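Local coordinates for Rho GTPase-activating protein 15 (Homo sapiens, PDB 3BYI) that switches off Rho-type GTPases such as RAC1 by stimulating GTP hydrolysis, here represented by its all-helical RhoGAP domain, at residues Leu107-Phe113 with Leu179-Glu185; Phe112-Phe116 with Leu135-Leu139; Thr65-Leu69 with Gln85-Val91. All blocks are in the same frame, centred on the assembly; numbering follows the deposited sequence.

Contact 1. Residues Leu107-Phe113 with Leu179-Glu185; sequences LFPYSFF and LLRAENE
F108 lies against L179 and L180, and its side chain meets them atom by atom. At the base, CB of F108 sits 3.5 Å from the carbonyl O of L179. F108 CG then takes CG of L180 at 3.5 Å; this branch carbon stands over one face, offset toward the rim, in a CH-pi contact. At the ring edge F108 CD1 approaches L179 O at 3.2 Å, while F108 CD2 packs on CD2 of L180 at 3.7 Å. Further out, F108 CE1 reaches CB of L179 at 3.8 Å. With CG anti to its own carbonyl carbon (chi1 -74°), the ring stays close to the same carbonyl that the backbone uses: F108 N donates to L179 O at 3.0 Å, almost straight at 167°. Replacing F108 by an alanine is likely to open a gap beside L180 CG and L179 CB, which would lose the ring they pack on. The tight spot is A182 CB over the F113 ring face, 3.3 Å from CZ. R181, with positive phi, turns the chain out of the helix; its NH1 passes the Y110 hydroxyl without a hydrogen bond, while its NH2 donates to L103 O. The contact joins the start of helix 110-120 and the loop before it to the end of helix 168-180, with M147 of helix 141-159 and I199 of helix 189-205 packing on F108.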
loop_
_atom_site.group_PDB
_atom_site.type_symbol
_atom_site.label_atom_id
_atom_site.label_comp_id
_atom_site.label_asym_id
_atom_site.label_seq_id
_atom_site.Cartn_x
_atom_site.Cartn_y
_atom_site.Cartn_z
ATOM N N LEU A 107 1.970 -2.677 -6.435
ATOM C CA LEU A 107 1.103 -1.583 -6.881
ATOM C C LEU A 107 1.689 -0.868 -8.102
ATOM O O LEU A 107 0.967 -0.508 -9.028
ATOM C CB LEU A 107 0.867 -0.576 -5.752
ATOM C CG LEU A 107 -0.124 0.587 -5.999
ATOM C CD1 LEU A 107 -1.492 0.074 -6.392
ATOM C CD2 LEU A 107 -0.213 1.531 -4.763
ATOM N N PHE A 108 2.994 -0.653 -8.061
ATOM C CA PHE A 108 3.730 -0.118 -9.191
ATOM C C PHE A 108 4.131 -1.310 -10.046
ATOM O O PHE A 108 5.025 -2.086 -9.628
ATOM C CB PHE A 108 4.995 0.601 -8.691
ATOM C CG PHE A 108 4.723 1.925 -8.048
ATOM C CD1 PHE A 108 4.138 2.002 -6.779
ATOM C CD2 PHE A 108 5.052 3.092 -8.697
ATOM C CE1 PHE A 108 3.888 3.216 -6.183
ATOM C CE2 PHE A 108 4.790 4.312 -8.117
ATOM C CZ PHE A 108 4.222 4.381 -6.854
ATOM N N PRO A 109 3.487 -1.491 -11.223
ATOM C CA PRO A 109 3.832 -2.684 -11.961
ATOM C C PRO A 109 5.305 -2.731 -12.370
ATOM O O PRO A 109 5.919 -1.709 -12.704
ATOM C CB PRO A 109 2.898 -2.635 -13.191
ATOM C CG PRO A 109 1.775 -1.676 -12.779
ATOM C CD PRO A 109 2.479 -0.681 -11.939
ATOM N N TYR A 110 5.844 -3.938 -12.318
ATOM C CA TYR A 110 7.181 -4.247 -12.797
ATOM C C TYR A 110 7.431 -3.699 -14.221
ATOM O O TYR A 110 8.520 -3.194 -14.512
ATOM C CB TYR A 110 7.382 -5.784 -12.844
ATOM C CG TYR A 110 7.263 -6.595 -11.549
ATOM C CD1 TYR A 110 8.116 -6.364 -10.474
ATOM C CD2 TYR A 110 6.337 -7.663 -11.448
ATOM C CE1 TYR A 110 8.039 -7.129 -9.301
ATOM C CE2 TYR A 110 6.248 -8.456 -10.279
ATOM C CZ TYR A 110 7.103 -8.175 -9.203
ATOM O OH TYR A 110 7.010 -8.921 -8.025
ATOM N N SER A 111 6.451 -3.831 -15.121
ATOM C CA SER A 111 6.626 -3.290 -16.490
ATOM C C SER A 111 6.869 -1.766 -16.486
ATOM O O SER A 111 7.565 -1.248 -17.355
ATOM C CB SER A 111 5.458 -3.651 -17.401
ATOM O OG SER A 111 4.212 -3.222 -16.905
ATOM N N PHE A 112 6.345 -1.057 -15.483
ATOM C CA PHE A 112 6.552 0.378 -15.376
ATOM C C PHE A 112 7.840 0.811 -14.657
ATOM O O PHE A 112 8.263 1.959 -14.783
ATOM C CB PHE A 112 5.361 1.017 -14.674
ATOM C CG PHE A 112 4.155 1.167 -15.539
ATOM C CD1 PHE A 112 3.438 0.052 -15.966
ATOM C CD2 PHE A 112 3.706 2.432 -15.901
ATOM C CE1 PHE A 112 2.298 0.199 -16.765
ATOM C CE2 PHE A 112 2.591 2.588 -16.702
ATOM C CZ PHE A 112 1.880 1.475 -17.134
ATOM N N PHE A 113 8.471 -0.082 -13.908
ATOM C CA PHE A 113 9.576 0.331 -13.026
ATOM C C PHE A 113 10.711 1.098 -13.750
ATOM O O PHE A 113 11.137 2.176 -13.285
ATOM C CB PHE A 113 10.128 -0.879 -12.248
ATOM C CG PHE A 113 11.229 -0.518 -11.297
ATOM C CD1 PHE A 113 10.980 0.324 -10.224
ATOM C CD2 PHE A 113 12.528 -0.977 -11.499
ATOM C CE1 PHE A 113 12.011 0.699 -9.350
ATOM C CE2 PHE A 113 13.548 -0.616 -10.634
ATOM C CZ PHE A 113 13.296 0.233 -9.569
ATOM N N LEU A 179 5.440 -0.762 -2.055
ATOM C CA LEU A 179 4.652 -0.440 -3.242
ATOM C C LEU A 179 5.383 -0.705 -4.558
ATOM O O LEU A 179 4.745 -0.917 -5.590
ATOM C CB LEU A 179 4.187 1.022 -3.148
ATOM C CG LEU A 179 3.353 1.396 -1.891
ATOM C CD1 LEU A 179 2.996 2.808 -1.939
ATOM C CD2 LEU A 179 2.091 0.610 -1.786
ATOM N N LEU A 180 6.715 -0.690 -4.527
ATOM C CA LEU A 180 7.527 -0.899 -5.725
ATOM C C LEU A 180 8.332 -2.212 -5.691
ATOM O O LEU A 180 8.617 -2.816 -6.744
ATOM C CB LEU A 180 8.458 0.288 -5.930
ATOM C CG LEU A 180 7.760 1.608 -6.287
ATOM C CD1 LEU A 180 7.677 2.669 -5.156
ATOM C CD2 LEU A 180 8.438 2.183 -7.487
ATOM N N ARG A 181 8.700 -2.675 -4.500
ATOM C CA ARG A 181 9.296 -4.028 -4.379
ATOM C C ARG A 181 10.465 -4.244 -5.355
ATOM O O ARG A 181 10.616 -5.305 -5.944
ATOM C CB ARG A 181 8.208 -5.090 -4.624
ATOM C CG ARG A 181 8.492 -6.506 -4.115
ATOM C CD ARG A 181 7.368 -7.465 -4.551
ATOM N NE ARG A 181 6.104 -7.145 -3.911
ATOM C CZ ARG A 181 4.935 -7.721 -4.181
ATOM N NH1 ARG A 181 4.851 -8.683 -5.093
ATOM N NH2 ARG A 181 3.845 -7.327 -3.519
ATOM N N ALA A 182 11.313 -3.226 -5.481
ATOM C CA ALA A 182 12.348 -3.181 -6.524
ATOM C C ALA A 182 13.714 -3.664 -6.072
ATOM O O ALA A 182 14.634 -3.699 -6.880
ATOM C CB ALA A 182 12.454 -1.753 -7.094
ATOM N N GLU A 183 13.829 -4.050 -4.797
ATOM C CA GLU A 183 15.121 -4.423 -4.152
ATOM C C GLU A 183 15.879 -5.420 -5.006
ATOM O O GLU A 183 17.082 -5.226 -5.311
ATOM C CB GLU A 183 14.935 -5.092 -2.763
ATOM C CG GLU A 183 14.252 -4.301 -1.663
ATOM C CD GLU A 183 12.754 -4.235 -1.857
ATOM O OE1 GLU A 183 12.308 -3.403 -2.674
ATOM O OE2 GLU A 183 12.031 -5.015 -1.216
ATOM N N ASN A 184 15.150 -6.481 -5.383
ATOM C CA ASN A 184 15.730 -7.650 -6.047
ATOM C C ASN A 184 15.724 -7.622 -7.579
ATOM O O ASN A 184 16.328 -8.507 -8.195
ATOM C CB ASN A 184 15.033 -8.936 -5.575
ATOM C CG ASN A 184 15.896 -10.187 -5.779
ATOM O OD1 ASN A 184 17.130 -10.103 -5.850
ATOM N ND2 ASN A 184 15.248 -11.347 -5.870
ATOM N N GLU A 185 15.057 -6.644 -8.205
ATOM C CA GLU A 185 15.168 -6.509 -9.670
ATOM C C GLU A 185 16.672 -6.520 -10.070
ATOM O O GLU A 185 17.528 -6.038 -9.328
ATOM C CB GLU A 185 14.439 -5.253 -10.195
ATOM C CG GLU A 185 12.919 -5.157 -9.875
ATOM C CD GLU A 185 12.134 -6.484 -10.027
ATOM O OE1 GLU A 185 12.109 -7.067 -11.137
ATOM O OE2 GLU A 185 11.527 -6.932 -9.023
HETATM O O HOH W 1 7.484 -2.081 -8.978
#

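Contact 2. Residues Phe112-Phe116 with Leu135-Leu139; sequences FFEQF and LVQKL
F112, Q115 and F116 pack on L135 and L139 in an apolar helix-to-helix contact, within a hairpin of two successive helices of the RhoGAP domain, 110-120 and 125-138, that run in roughly opposite directions. L135 is the wedge: its side chain enters between the two phenylalanines and ends against Q115, with CD1 on its backbone carbonyl and CD2 beside its amide. One methyl, CD1, stands over the face of the F116 ring, 4.2 Å from its centroid and 16° off the normal, and CB of L135 follows at 4.0 Å from F116 CE2. The other methyl of L135, CD2, packs against the F112 ring at 3.7 Å from its CD2. Q115 closes the outer side; its CB rests on both L135 methyls, and its extended chain brings OE1 to 3.1 Å from L135 CD2, a tight approach of an amide oxygen to a methyl that is no polar bond.

L139 completes the grip on F112. F112 has CG anti to its carbonyl carbon (chi1 -77°), which sends the ring across toward L139 and the end of helix 125-138. L139 CD2 sits almost exactly above the centre of the F112 ring, 3.7 Å from its centroid and 6° off the normal, a CH-pi contact. The same ring pushes its far edge toward the backbone, with F112 CZ 3.5 Å from K138 O near the ring plane, while CB of K138 lies 3.8 Å from CE2 of F112. F116, the more deeply buried of the two phenylalanines, has the CG2 methyl of V136 and CD1 of L139 at its edge. Behind it lies helix 189-205, which touches F116 through I199 and V136 through M203, while R144, just inside helix 141-159, donates to V136 O.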
loop_
_atom_site.group_PDB
_atom_site.type_symbol
_atom_site.label_atom_id
_atom_site.label_comp_id
_atom_site.label_asym_id
_atom_site.label_seq_id
_atom_site.Cartn_x
_atom_site.Cartn_y
_atom_site.Cartn_z
ATOM N N PHE A 112 6.345 -1.057 -15.483
ATOM C CA PHE A 112 6.552 0.378 -15.376
ATOM C C PHE A 112 7.840 0.811 -14.657
ATOM O O PHE A 112 8.263 1.959 -14.783
ATOM C CB PHE A 112 5.361 1.017 -14.674
ATOM C CG PHE A 112 4.155 1.167 -15.539
ATOM C CD1 PHE A 112 3.438 0.052 -15.966
ATOM C CD2 PHE A 112 3.706 2.432 -15.901
ATOM C CE1 PHE A 112 2.298 0.199 -16.765
ATOM C CE2 PHE A 112 2.591 2.588 -16.702
ATOM C CZ PHE A 112 1.880 1.475 -17.134
ATOM N N PHE A 113 8.471 -0.082 -13.908
ATOM C CA PHE A 113 9.576 0.331 -13.026
ATOM C C PHE A 113 10.711 1.098 -13.750
ATOM O O PHE A 113 11.137 2.176 -13.285
ATOM C CB PHE A 113 10.128 -0.879 -12.248
ATOM C CG PHE A 113 11.229 -0.518 -11.297
ATOM C CD1 PHE A 113 10.980 0.324 -10.224
ATOM C CD2 PHE A 113 12.528 -0.977 -11.499
ATOM C CE1 PHE A 113 12.011 0.699 -9.350
ATOM C CE2 PHE A 113 13.548 -0.616 -10.634
ATOM C CZ PHE A 113 13.296 0.233 -9.569
ATOM N N GLU A 114 11.175 0.573 -14.887
ATOM C CA GLU A 114 12.217 1.253 -15.665
ATOM C C GLU A 114 11.788 2.671 -16.052
ATOM O O GLU A 114 12.594 3.599 -15.993
ATOM C CB GLU A 114 12.629 0.450 -16.903
ATOM N N GLN A 115 10.510 2.837 -16.409
ATOM C CA GLN A 115 9.975 4.139 -16.817
ATOM C C GLN A 115 9.910 5.127 -15.674
ATOM O O GLN A 115 10.173 6.302 -15.901
ATOM C CB GLN A 115 8.581 4.020 -17.473
ATOM C CG GLN A 115 8.550 3.639 -18.995
ATOM C CD GLN A 115 7.096 3.391 -19.543
ATOM O OE1 GLN A 115 6.486 4.316 -20.103
ATOM N NE2 GLN A 115 6.548 2.160 -19.368
ATOM N N PHE A 116 9.505 4.661 -14.479
ATOM C CA PHE A 116 9.436 5.490 -13.228
ATOM C C PHE A 116 10.819 5.905 -12.738
ATOM O O PHE A 116 11.005 7.038 -12.273
ATOM C CB PHE A 116 8.725 4.753 -12.065
ATOM C CG PHE A 116 7.193 4.828 -12.094
ATOM C CD1 PHE A 116 6.432 3.722 -12.421
ATOM C CD2 PHE A 116 6.532 6.010 -11.791
ATOM C CE1 PHE A 116 5.025 3.791 -12.456
ATOM C CE2 PHE A 116 5.143 6.085 -11.803
ATOM C CZ PHE A 116 4.383 4.975 -12.144
ATOM N N LEU A 135 3.154 8.812 -16.627
ATOM C CA LEU A 135 3.185 7.379 -16.385
ATOM C C LEU A 135 1.985 6.901 -15.586
ATOM O O LEU A 135 1.468 5.843 -15.863
ATOM C CB LEU A 135 4.480 6.966 -15.694
ATOM C CG LEU A 135 5.643 6.691 -16.620
ATOM C CD1 LEU A 135 6.897 6.578 -15.803
ATOM C CD2 LEU A 135 5.365 5.417 -17.445
ATOM N N VAL A 136 1.562 7.662 -14.582
ATOM C CA VAL A 136 0.379 7.303 -13.787
ATOM C C VAL A 136 -0.853 7.198 -14.697
ATOM O O VAL A 136 -1.692 6.301 -14.514
ATOM C CB VAL A 136 0.129 8.307 -12.616
ATOM C CG1 VAL A 136 -1.304 8.137 -11.998
ATOM C CG2 VAL A 136 1.215 8.143 -11.567
ATOM N N GLN A 137 -0.948 8.106 -15.675
ATOM C CA GLN A 137 -2.024 8.074 -16.685
ATOM C C GLN A 137 -1.958 6.843 -17.598
ATOM O O GLN A 137 -2.945 6.497 -18.227
ATOM C CB GLN A 137 -2.043 9.380 -17.512
ATOM C CG GLN A 137 -2.620 10.592 -16.727
ATOM C CD GLN A 137 -2.240 11.982 -17.295
ATOM O OE1 GLN A 137 -1.344 12.118 -18.142
ATOM N NE2 GLN A 137 -2.918 13.026 -16.794
ATOM N N LYS A 138 -0.808 6.184 -17.687
ATOM C CA LYS A 138 -0.736 4.951 -18.463
ATOM C C LYS A 138 -1.090 3.699 -17.647
ATOM O O LYS A 138 -1.255 2.641 -18.209
ATOM C CB LYS A 138 0.626 4.788 -19.140
ATOM C CG LYS A 138 0.977 5.894 -20.145
ATOM C CD LYS A 138 2.443 5.779 -20.623
ATOM C CE LYS A 138 2.890 6.995 -21.443
ATOM N NZ LYS A 138 3.206 8.204 -20.586
ATOM N N LEU A 139 -1.219 3.816 -16.332
ATOM C CA LEU A 139 -1.471 2.630 -15.500
ATOM C C LEU A 139 -2.875 2.034 -15.653
ATOM O O LEU A 139 -3.814 2.721 -16.063
ATOM C CB LEU A 139 -1.264 2.957 -14.042
ATOM C CG LEU A 139 0.141 3.195 -13.538
ATOM C CD1 LEU A 139 0.034 3.990 -12.245
ATOM C CD2 LEU A 139 0.894 1.874 -13.347
#

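Contact 3. Residues Thr65-Leu69 with Gln85-Val91; sequences TIQKL and QWEDIHV
The W86 indole is sandwiched: L69 lies over one face and Q85, its own neighbour in sequence, over the other. CG of L69 sits 4.0 Å from the centroid of the six-membered ring of W86, 18° off its normal, in a CH-pi contact, while CG of Q85 covers the opposite face near the rim. At the edge, in the ring plane, T65 O lies 3.5 Å from CZ3 of W86; this carbonyl is at the same time the acceptor for L69 N within the helix. CG2 of T65 packs on that corner too, 3.6 Å from CZ3 of W86. It is placed there because it is anti to the backbone N, while OG1 stays beside the N (chi1 -48°).

The indole belongs to the loop that leads into helix 89-102 of the RhoGAP fold, and it presses on the flank of helix 63-74. D88 is the N-cap of helix 89-102: its OD1 accepts from H90 N at 3.1 Å, met from above the carboxylate plane. Beyond the cap, V91 turns its methyls inward between I66, T65 and L69. CG1 of V91 is 3.8 Å from CG1 of I66 and 3.9 Å from CD1 of L69, and CG2 lies against CB of T65. The H90 side chain leads away from helix 63-74 and is about 7 Å from the side chain of R58, the predicted arginine finger. On the exposed side, K68 NZ and, weakly, Q85 NE2 donate to one water.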
loop_
_atom_site.group_PDB
_atom_site.type_symbol
_atom_site.label_atom_id
_atom_site.label_comp_id
_atom_site.label_asym_id
_atom_site.label_seq_id
_atom_site.Cartn_x
_atom_site.Cartn_y
_atom_site.Cartn_z
ATOM N N THR A 65 -2.226 -10.462 15.776
ATOM C CA THR A 65 -3.512 -9.790 15.583
ATOM C C THR A 65 -3.706 -9.376 14.137
ATOM O O THR A 65 -4.818 -9.449 13.634
ATOM C CB THR A 65 -3.696 -8.540 16.509
ATOM O OG1 THR A 65 -3.349 -8.896 17.851
ATOM C CG2 THR A 65 -5.141 -8.056 16.490
ATOM N N ILE A 66 -2.644 -8.913 13.472
ATOM C CA ILE A 66 -2.708 -8.636 12.026
ATOM C C ILE A 66 -3.101 -9.892 11.260
ATOM O O ILE A 66 -3.935 -9.843 10.359
ATOM C CB ILE A 66 -1.380 -8.124 11.476
ATOM C CG1 ILE A 66 -1.090 -6.731 12.076
ATOM C CG2 ILE A 66 -1.418 -8.101 9.937
ATOM C CD1 ILE A 66 0.358 -6.245 11.931
ATOM N N GLN A 67 -2.503 -11.023 11.622
ATOM C CA GLN A 67 -2.770 -12.282 10.945
ATOM C C GLN A 67 -4.244 -12.685 11.100
ATOM O O GLN A 67 -4.860 -13.212 10.161
ATOM C CB GLN A 67 -1.807 -13.376 11.437
ATOM C CG GLN A 67 -0.342 -13.183 10.959
ATOM C CD GLN A 67 -0.109 -13.483 9.447
ATOM O OE1 GLN A 67 -1.041 -13.468 8.671
ATOM N NE2 GLN A 67 1.129 -13.756 9.057
ATOM N N LYS A 68 -4.832 -12.420 12.270
ATOM C CA LYS A 68 -6.276 -12.662 12.470
ATOM C C LYS A 68 -7.141 -11.698 11.682
ATOM O O LYS A 68 -8.226 -12.061 11.234
ATOM C CB LYS A 68 -6.700 -12.460 13.921
ATOM C CG LYS A 68 -6.163 -13.435 14.901
ATOM C CD LYS A 68 -6.520 -13.045 16.307
ATOM C CE LYS A 68 -6.203 -14.177 17.271
ATOM N NZ LYS A 68 -6.225 -13.661 18.665
ATOM N N LEU A 69 -6.692 -10.449 11.576
ATOM C CA LEU A 69 -7.371 -9.446 10.738
ATOM C C LEU A 69 -7.405 -9.923 9.280
ATOM O O LEU A 69 -8.462 -9.942 8.634
ATOM C CB LEU A 69 -6.651 -8.093 10.810
ATOM C CG LEU A 69 -7.486 -6.817 10.578
ATOM C CD1 LEU A 69 -6.602 -5.527 10.623
ATOM C CD2 LEU A 69 -8.319 -6.855 9.317
ATOM N N GLN A 85 -11.132 -5.315 19.325
ATOM C CA GLN A 85 -10.074 -6.197 18.840
ATOM C C GLN A 85 -9.060 -5.451 17.975
ATOM O O GLN A 85 -7.880 -5.798 17.978
ATOM C CB GLN A 85 -10.676 -7.354 18.042
ATOM C CG GLN A 85 -9.685 -8.423 17.611
ATOM C CD GLN A 85 -10.369 -9.622 16.948
ATOM O OE1 GLN A 85 -11.592 -9.605 16.692
ATOM N NE2 GLN A 85 -9.582 -10.667 16.653
ATOM N N TRP A 86 -9.513 -4.414 17.263
ATOM C CA TRP A 86 -8.644 -3.629 16.361
ATOM C C TRP A 86 -8.250 -2.264 16.936
ATOM O O TRP A 86 -7.887 -1.354 16.191
ATOM C CB TRP A 86 -9.321 -3.467 14.995
ATOM C CG TRP A 86 -10.016 -4.705 14.573
ATOM C CD1 TRP A 86 -11.365 -4.880 14.389
ATOM C CD2 TRP A 86 -9.418 -5.986 14.386
ATOM N NE1 TRP A 86 -11.628 -6.180 14.064
ATOM C CE2 TRP A 86 -10.449 -6.882 14.058
ATOM C CE3 TRP A 86 -8.103 -6.469 14.473
ATOM C CZ2 TRP A 86 -10.206 -8.229 13.804
ATOM C CZ3 TRP A 86 -7.866 -7.809 14.215
ATOM C CH2 TRP A 86 -8.909 -8.670 13.896
ATOM N N GLU A 87 -8.281 -2.127 18.266
ATOM C CA GLU A 87 -8.062 -0.841 18.930
ATOM C C GLU A 87 -6.662 -0.257 18.759
ATOM O O GLU A 87 -6.489 0.942 18.784
ATOM C CB GLU A 87 -8.391 -0.932 20.425
ATOM C CG GLU A 87 -7.460 -1.844 21.233
ATOM N N ASP A 88 -5.674 -1.110 18.556
ATOM C CA ASP A 88 -4.316 -0.652 18.245
ATOM C C ASP A 88 -4.264 -0.346 16.743
ATOM O O ASP A 88 -4.346 -1.247 15.928
ATOM C CB ASP A 88 -3.311 -1.746 18.687
ATOM C CG ASP A 88 -1.868 -1.412 18.359
ATOM O OD1 ASP A 88 -1.581 -0.296 17.925
ATOM O OD2 ASP A 88 -1.021 -2.301 18.519
ATOM N N ILE A 89 -4.212 0.943 16.391
ATOM C CA ILE A 89 -4.220 1.367 14.975
ATOM C C ILE A 89 -2.994 0.865 14.210
ATOM O O ILE A 89 -2.974 0.894 12.975
ATOM C CB ILE A 89 -4.341 2.902 14.828
ATOM C CG1 ILE A 89 -4.700 3.288 13.392
ATOM C CG2 ILE A 89 -3.058 3.622 15.345
ATOM C CD1 ILE A 89 -6.036 2.795 12.909
ATOM N N HIS A 90 -1.963 0.428 14.921
ATOM C CA HIS A 90 -0.799 -0.145 14.259
ATOM C C HIS A 90 -1.066 -1.550 13.668
ATOM O O HIS A 90 -0.372 -1.981 12.758
ATOM C CB HIS A 90 0.381 -0.195 15.215
ATOM C CG HIS A 90 0.797 1.138 15.736
ATOM N ND1 HIS A 90 1.164 2.172 14.902
ATOM C CD2 HIS A 90 0.912 1.609 17.004
ATOM C CE1 HIS A 90 1.509 3.220 15.639
ATOM N NE2 HIS A 90 1.361 2.904 16.914
ATOM N N VAL A 91 -2.050 -2.267 14.205
ATOM C CA VAL A 91 -2.540 -3.505 13.583
ATOM C C VAL A 91 -3.187 -3.202 12.207
ATOM O O VAL A 91 -3.032 -3.967 11.247
ATOM C CB VAL A 91 -3.541 -4.293 14.525
ATOM C CG1 VAL A 91 -4.267 -5.429 13.761
ATOM C CG2 VAL A 91 -2.833 -4.832 15.753
HETATM O O HOH W 2 -6.873 -10.442 18.589
#

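Overall arrangement
From the N terminus, contact 3 comes first: it closes the connection from helix 63-74 to the start of helix 89-102 and is complete before the others open. Helix 89-102 and the loop after it carry the chain to the opposite side of the domain's centre, where residues 107-113 open contact 1. Contact 2 opens on the same helix, 110-120, and closes early, at 135-139, so its loop nests inside the longer one that contact 1 shuts at 179-185. These two share F112 and F113 and touch through P109 with L139 and F108 with F116, joining helices 110-120, 125-138 and 168-180. The centre of contact 3 lies about 27 Å from that of contact 1.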